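Local coordinates for protein open reading frame 2 (Aeromonas sobria, PDB 3WQB) that probably serves as a chaperone for the maturation and secretion of the serine protease that accompanies it in the same assembly, at residues 84-89 with 112-117; 78-83 with 138-143. All coordinates share one frame; numbering follows the deposited sequence.

In the fold
Contact 1 is buried and pairs strands 83-87 and 111-116 of the main antiparallel sheet. Contact 2 is partly buried and pairs 78-81 with 136-141. The chain turns a corner at G82, where strand 83-87 follows strand 78-81, and strand 136-141 lies next to both. The contacts touch where A116 N probably bonds to G82 O and where L84 packs on I138. Contact 1 is made of backbone pairing and aliphatic side chains. Contact 2 adds a serine-glutamate bond and a water at the corner. Both meet the partner protein: contact 1 through L85 and L113, with E87 in a salt bridge, and contact 2 through T79, S81, E139 and S141.

Contact 1: residues 84-89 with 112-117; sequences LLVEAD and ALLEAK
L84 and L114 face each other across two neighbouring strands, and V86 and A112 do the same two residues on. Both are antiparallel hydrogen-bonded pairs. L84 N gives a nearly straight bond of 2.7 Å to L114 O, and L114 N returns one of 2.8 Å to L84 O. V86 N reaches A112 O at 2.9 Å, and A112 N reaches V86 O at 2.8 Å. Between them L85 and L113 form a non-hydrogen-bonded pair. There the backbones meet through a CA-H...O contact, L85 CA to A112 O at 3.3 Å. The strand axes run at 141°, so the pair is markedly twisted.

The side chains divide between two faces. On one, V86 and L114 meet on the diagonal. V86 has CG1 anti to the backbone N (chi1 168°), which leaves CG2 beside that N, 3.8 Å from L114 CD1. L84 and A112 share this face. Helices 90-98 and 122-131 cover it, with V86 on L96, A112 on A93 and L84 on I125. On the other face L85 and L113 run alongside each other in the same direction. L85 CD2 presses on L113 CG at 3.5 Å. Both also touch the partner protein.

Strands 83-87, 102-108, 111-116 and 136-141, with the two helices, follow the beta-alpha-beta-beta-alpha-beta order of a ferredoxin-like fold, as in subtilisin propeptides. The contact joins its two central strands. Backbone bonds set the alignment, while aliphatic groups pack under the two helices on the face with V86 and L114, and L85 and L113 touch the partner protein on the other.

Contact 2: residues 78-83 with 138-143; sequences LTVSGT and IELSGA
S81 turns OG into the place between its backbone N and carbonyl carbon (chi1 74°), and E139 carries CG anti to its own N (chi1 175°) with the chain extended beyond. Together these torsions bring OG of S81 within 2.7 Å of OE1 of E139. The hydroxyl gives its proton to OE1, which it meets on the anti side, 25° out of the carboxylate plane. It also accepts from T83 N at 3.1 Å, forming an ST turn. The S81 hydroxyl is thus gripped twice, and the E139 side chain runs next to T83. The other oxygen, E139 OE2, takes a hydrogen bond from the backbone of the partner protein.

The backbone is paired on both sides of a corner in the chain. T79 and S141 form an antiparallel hydrogen-bonded pair, with T79 N to S141 O and S141 N to T79 O both 2.8 Å. S81 N then makes a longer bond of 3.2 Å to E139 O. G82, with a positive phi, lets the chain turn, and E139 N bonds to T83 O at 2.9 Å. One strand, 136-141, therefore pairs with 78-81 before the corner and with 83-87 after it. A water bridges the bend: it accepts from G82 N and donates to T83 O and E139 O.

Apolar groups lie on the face away from S141 and T79. V80 CG2 meets L140 CD2 obliquely at 3.9 Å. L78 lies roughly perpendicular to L140, its CD1 against CB, and Y39 of strand 37-40 touches both leucines. On the face with T79, S141 OG is hydrogen-bonded to a polar side chain of the partner protein. The partner also packs a polar side chain on T79 and an apolar one on S81.

Contact 1: residues 84-89 with 112-117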
loop_
_atom_site.group_PDB
_atom_site.type_symbol
_atom_site.label_atom_id
_atom_site.label_comp_id
_atom_site.label_asym_id
_atom_site.label_seq_id
_atom_site.Cartn_x
_atom_site.Cartn_y
_atom_site.Cartn_z
ATOM N N LEU B 84 -21.480 -15.141 3.233
ATOM C CA LEU B 84 -20.731 -15.619 4.386
ATOM C C LEU B 84 -19.451 -16.273 3.900
ATOM O O LEU B 84 -19.479 -17.082 2.965
ATOM C CB LEU B 84 -21.548 -16.657 5.169
ATOM C CG LEU B 84 -22.895 -16.247 5.759
ATOM C CD1 LEU B 84 -23.809 -17.454 5.852
ATOM C CD2 LEU B 84 -22.719 -15.624 7.118
ATOM N N LEU B 85 -18.333 -15.917 4.522
ATOM C CA LEU B 85 -17.066 -16.621 4.295
ATOM C C LEU B 85 -16.933 -17.685 5.367
ATOM O O LEU B 85 -17.121 -17.408 6.549
ATOM C CB LEU B 85 -15.867 -15.673 4.358
ATOM C CG LEU B 85 -15.814 -14.428 3.467
ATOM C CD1 LEU B 85 -14.387 -13.919 3.438
ATOM C CD2 LEU B 85 -16.315 -14.651 2.053
ATOM N N VAL B 86 -16.622 -18.904 4.942
ATOM C CA VAL B 86 -16.511 -20.046 5.843
ATOM C C VAL B 86 -15.192 -20.767 5.574
ATOM O O VAL B 86 -14.882 -21.088 4.424
ATOM C CB VAL B 86 -17.712 -21.017 5.649
ATOM C CG1 VAL B 86 -17.488 -22.342 6.357
ATOM C CG2 VAL B 86 -18.992 -20.378 6.148
ATOM N N GLU B 87 -14.413 -21.009 6.626
ATOM C CA GLU B 87 -13.182 -21.782 6.479
ATOM C C GLU B 87 -13.484 -23.279 6.532
ATOM O O GLU B 87 -13.638 -23.865 7.606
ATOM C CB GLU B 87 -12.131 -21.385 7.516
ATOM C CG GLU B 87 -10.751 -21.955 7.204
ATOM C CD GLU B 87 -9.632 -21.281 7.968
ATOM O OE1 GLU B 87 -9.891 -20.707 9.048
ATOM O OE2 GLU B 87 -8.480 -21.336 7.481
ATOM N N ALA B 88 -13.592 -23.874 5.351
ATOM C CA ALA B 88 -13.882 -25.293 5.195
ATOM C C ALA B 88 -13.484 -25.689 3.785
ATOM O O ALA B 88 -13.503 -24.857 2.874
ATOM C CB ALA B 88 -15.366 -25.558 5.410
ATOM N N ASP B 89 -13.130 -26.959 3.606
ATOM C CA ASP B 89 -12.907 -27.506 2.268
ATOM C C ASP B 89 -14.229 -27.501 1.497
ATOM O O ASP B 89 -15.295 -27.361 2.099
ATOM C CB ASP B 89 -12.324 -28.923 2.353
ATOM C CG ASP B 89 -13.322 -29.938 2.891
ATOM O OD1 ASP B 89 -14.234 -30.343 2.136
ATOM O OD2 ASP B 89 -13.186 -30.344 4.062
ATOM N N ALA B 112 -14.669 -20.730 1.662
ATOM C CA ALA B 112 -15.812 -20.747 0.776
ATOM C C ALA B 112 -16.683 -19.512 0.962
ATOM O O ALA B 112 -16.803 -18.988 2.069
ATOM C CB ALA B 112 -16.633 -22.006 1.005
ATOM N N LEU B 113 -17.274 -19.071 -0.142
ATOM C CA LEU B 113 -18.271 -18.016 -0.151
ATOM C C LEU B 113 -19.643 -18.660 -0.303
ATOM O O LEU B 113 -19.913 -19.350 -1.296
ATOM C CB LEU B 113 -18.015 -17.037 -1.300
ATOM C CG LEU B 113 -16.903 -15.994 -1.141
ATOM C CD1 LEU B 113 -15.510 -16.609 -1.024
ATOM C CD2 LEU B 113 -16.946 -15.019 -2.297
ATOM N N LEU B 114 -20.483 -18.463 0.704
ATOM C CA LEU B 114 -21.846 -18.980 0.705
ATOM C C LEU B 114 -22.811 -17.805 0.717
ATOM O O LEU B 114 -22.603 -16.825 1.435
ATOM C CB LEU B 114 -22.083 -19.882 1.923
ATOM C CG LEU B 114 -21.040 -20.948 2.286
ATOM C CD1 LEU B 114 -21.459 -21.657 3.567
ATOM C CD2 LEU B 114 -20.813 -21.966 1.165
ATOM N N GLU B 115 -23.861 -17.888 -0.089
ATOM C CA GLU B 115 -24.821 -16.796 -0.154
ATOM C C GLU B 115 -26.120 -17.163 0.551
ATOM O O GLU B 115 -26.640 -18.272 0.393
ATOM C CB GLU B 115 -25.072 -16.372 -1.601
ATOM C CG GLU B 115 -25.707 -14.989 -1.740
ATOM C CD GLU B 115 -25.686 -14.458 -3.166
ATOM O OE1 GLU B 115 -25.551 -13.228 -3.334
ATOM O OE2 GLU B 115 -25.796 -15.264 -4.118
ATOM N N ALA B 116 -26.619 -16.225 1.349
ATOM C CA ALA B 116 -27.874 -16.407 2.059
ATOM C C ALA B 116 -29.042 -16.050 1.153
ATOM O O ALA B 116 -28.954 -15.129 0.335
ATOM C CB ALA B 116 -27.895 -15.571 3.326
ATOM N N LYS B 117 -30.127 -16.806 1.292
ATOM C CA LYS B 117 -31.344 -16.591 0.518
ATOM C C LYS B 117 -32.148 -15.451 1.145
ATOM O O LYS B 117 -31.941 -15.135 2.317
ATOM C CB LYS B 117 -32.157 -17.888 0.472
ATOM C CG LYS B 117 -31.443 -19.017 -0.263
ATOM C CD LYS B 117 -31.994 -20.386 0.101
ATOM C CE LYS B 117 -31.260 -21.476 -0.662
ATOM N NZ LYS B 117 -31.723 -22.842 -0.287
#

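Contact 2: residues 78-83 with 138-143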
loop_
_atom_site.group_PDB
_atom_site.type_symbol
_atom_site.label_atom_id
_atom_site.label_comp_id
_atom_site.label_asym_id
_atom_site.label_seq_id
_atom_site.Cartn_x
_atom_site.Cartn_y
_atom_site.Cartn_z
ATOM N N LEU B 78 -21.206 0.417 6.132
ATOM C CA LEU B 78 -21.092 -0.974 5.684
ATOM C C LEU B 78 -22.454 -1.617 5.451
ATOM O O LEU B 78 -23.436 -1.282 6.115
ATOM C CB LEU B 78 -20.279 -1.809 6.678
ATOM C CG LEU B 78 -18.856 -1.347 7.008
ATOM C CD1 LEU B 78 -18.223 -2.313 7.998
ATOM C CD2 LEU B 78 -17.999 -1.215 5.762
ATOM N N THR B 79 -22.502 -2.547 4.506
ATOM C CA THR B 79 -23.740 -3.233 4.163
ATOM C C THR B 79 -23.562 -4.740 4.237
ATOM O O THR B 79 -22.554 -5.281 3.794
ATOM C CB THR B 79 -24.240 -2.812 2.761
ATOM O OG1 THR B 79 -24.435 -1.394 2.749
ATOM C CG2 THR B 79 -25.561 -3.479 2.422
ATOM N N VAL B 80 -24.550 -5.415 4.811
ATOM C CA VAL B 80 -24.555 -6.871 4.833
ATOM C C VAL B 80 -24.808 -7.333 3.405
ATOM O O VAL B 80 -25.908 -7.156 2.876
ATOM C CB VAL B 80 -25.652 -7.418 5.776
ATOM C CG1 VAL B 80 -25.637 -8.946 5.780
ATOM C CG2 VAL B 80 -25.470 -6.870 7.179
ATOM N N SER B 81 -23.782 -7.900 2.775
ATOM C CA SER B 81 -23.855 -8.266 1.361
ATOM C C SER B 81 -24.745 -9.476 1.092
ATOM O O SER B 81 -25.260 -9.633 -0.017
ATOM C CB SER B 81 -22.453 -8.529 0.800
ATOM O OG SER B 81 -21.935 -9.767 1.262
ATOM N N GLY B 82 -24.910 -10.330 2.103
ATOM C CA GLY B 82 -25.602 -11.607 1.938
ATOM C C GLY B 82 -24.664 -12.801 1.876
ATOM O O GLY B 82 -25.103 -13.951 1.976
ATOM N N THR B 83 -23.369 -12.526 1.715
ATOM C CA THR B 83 -22.344 -13.567 1.617
ATOM C C THR B 83 -21.705 -13.854 2.975
ATOM O O THR B 83 -21.453 -12.940 3.763
ATOM C CB THR B 83 -21.272 -13.186 0.563
ATOM O OG1 THR B 83 -21.887 -13.124 -0.728
ATOM C CG2 THR B 83 -20.121 -14.199 0.518
ATOM N N ILE B 138 -19.288 -12.861 8.350
ATOM C CA ILE B 138 -20.356 -12.221 7.589
ATOM C C ILE B 138 -19.741 -11.078 6.789
ATOM O O ILE B 138 -19.111 -10.185 7.363
ATOM C CB ILE B 138 -21.460 -11.666 8.522
ATOM C CG1 ILE B 138 -22.081 -12.809 9.333
ATOM C CG2 ILE B 138 -22.528 -10.931 7.714
ATOM C CD1 ILE B 138 -22.919 -12.372 10.522
ATOM N N GLU B 139 -19.894 -11.115 5.467
ATOM C CA GLU B 139 -19.327 -10.045 4.645
ATOM C C GLU B 139 -20.058 -8.719 4.834
ATOM O O GLU B 139 -21.273 -8.624 4.635
ATOM C CB GLU B 139 -19.281 -10.405 3.163
ATOM C CG GLU B 139 -18.801 -9.226 2.317
ATOM C CD GLU B 139 -18.578 -9.571 0.871
ATOM O OE1 GLU B 139 -19.475 -10.162 0.241
ATOM O OE2 GLU B 139 -17.507 -9.208 0.357
ATOM N N LEU B 140 -19.294 -7.708 5.217
ATOM C CA LEU B 140 -19.793 -6.350 5.351
ATOM C C LEU B 140 -19.102 -5.506 4.290
ATOM O O LEU B 140 -17.911 -5.193 4.405
ATOM C CB LEU B 140 -19.535 -5.813 6.762
ATOM C CG LEU B 140 -20.091 -6.666 7.915
ATOM C CD1 LEU B 140 -19.686 -6.088 9.272
ATOM C CD2 LEU B 140 -21.614 -6.845 7.827
ATOM N N SER B 141 -19.859 -5.162 3.253
ATOM C CA SER B 141 -19.325 -4.511 2.063
ATOM C C SER B 141 -19.385 -2.999 2.185
ATOM O O SER B 141 -20.083 -2.460 3.040
ATOM C CB SER B 141 -20.100 -4.963 0.826
ATOM O OG SER B 141 -21.414 -4.435 0.843
ATOM N N GLY B 142 -18.639 -2.319 1.320
ATOM C CA GLY B 142 -18.612 -0.866 1.316
ATOM C C GLY B 142 -17.275 -0.339 0.858
ATOM O O GLY B 142 -16.385 -1.109 0.467
ATOM N N ALA B 143 -17.131 0.977 0.929
ATOM C CA ALA B 143 -16.001 1.672 0.327
ATOM C C ALA B 143 -14.786 1.726 1.256
ATOM O O ALA B 143 -14.316 2.799 1.628
ATOM C CB ALA B 143 -16.434 3.071 -0.110
HETATM O O HOH W 1 -23.187 -10.719 4.383
#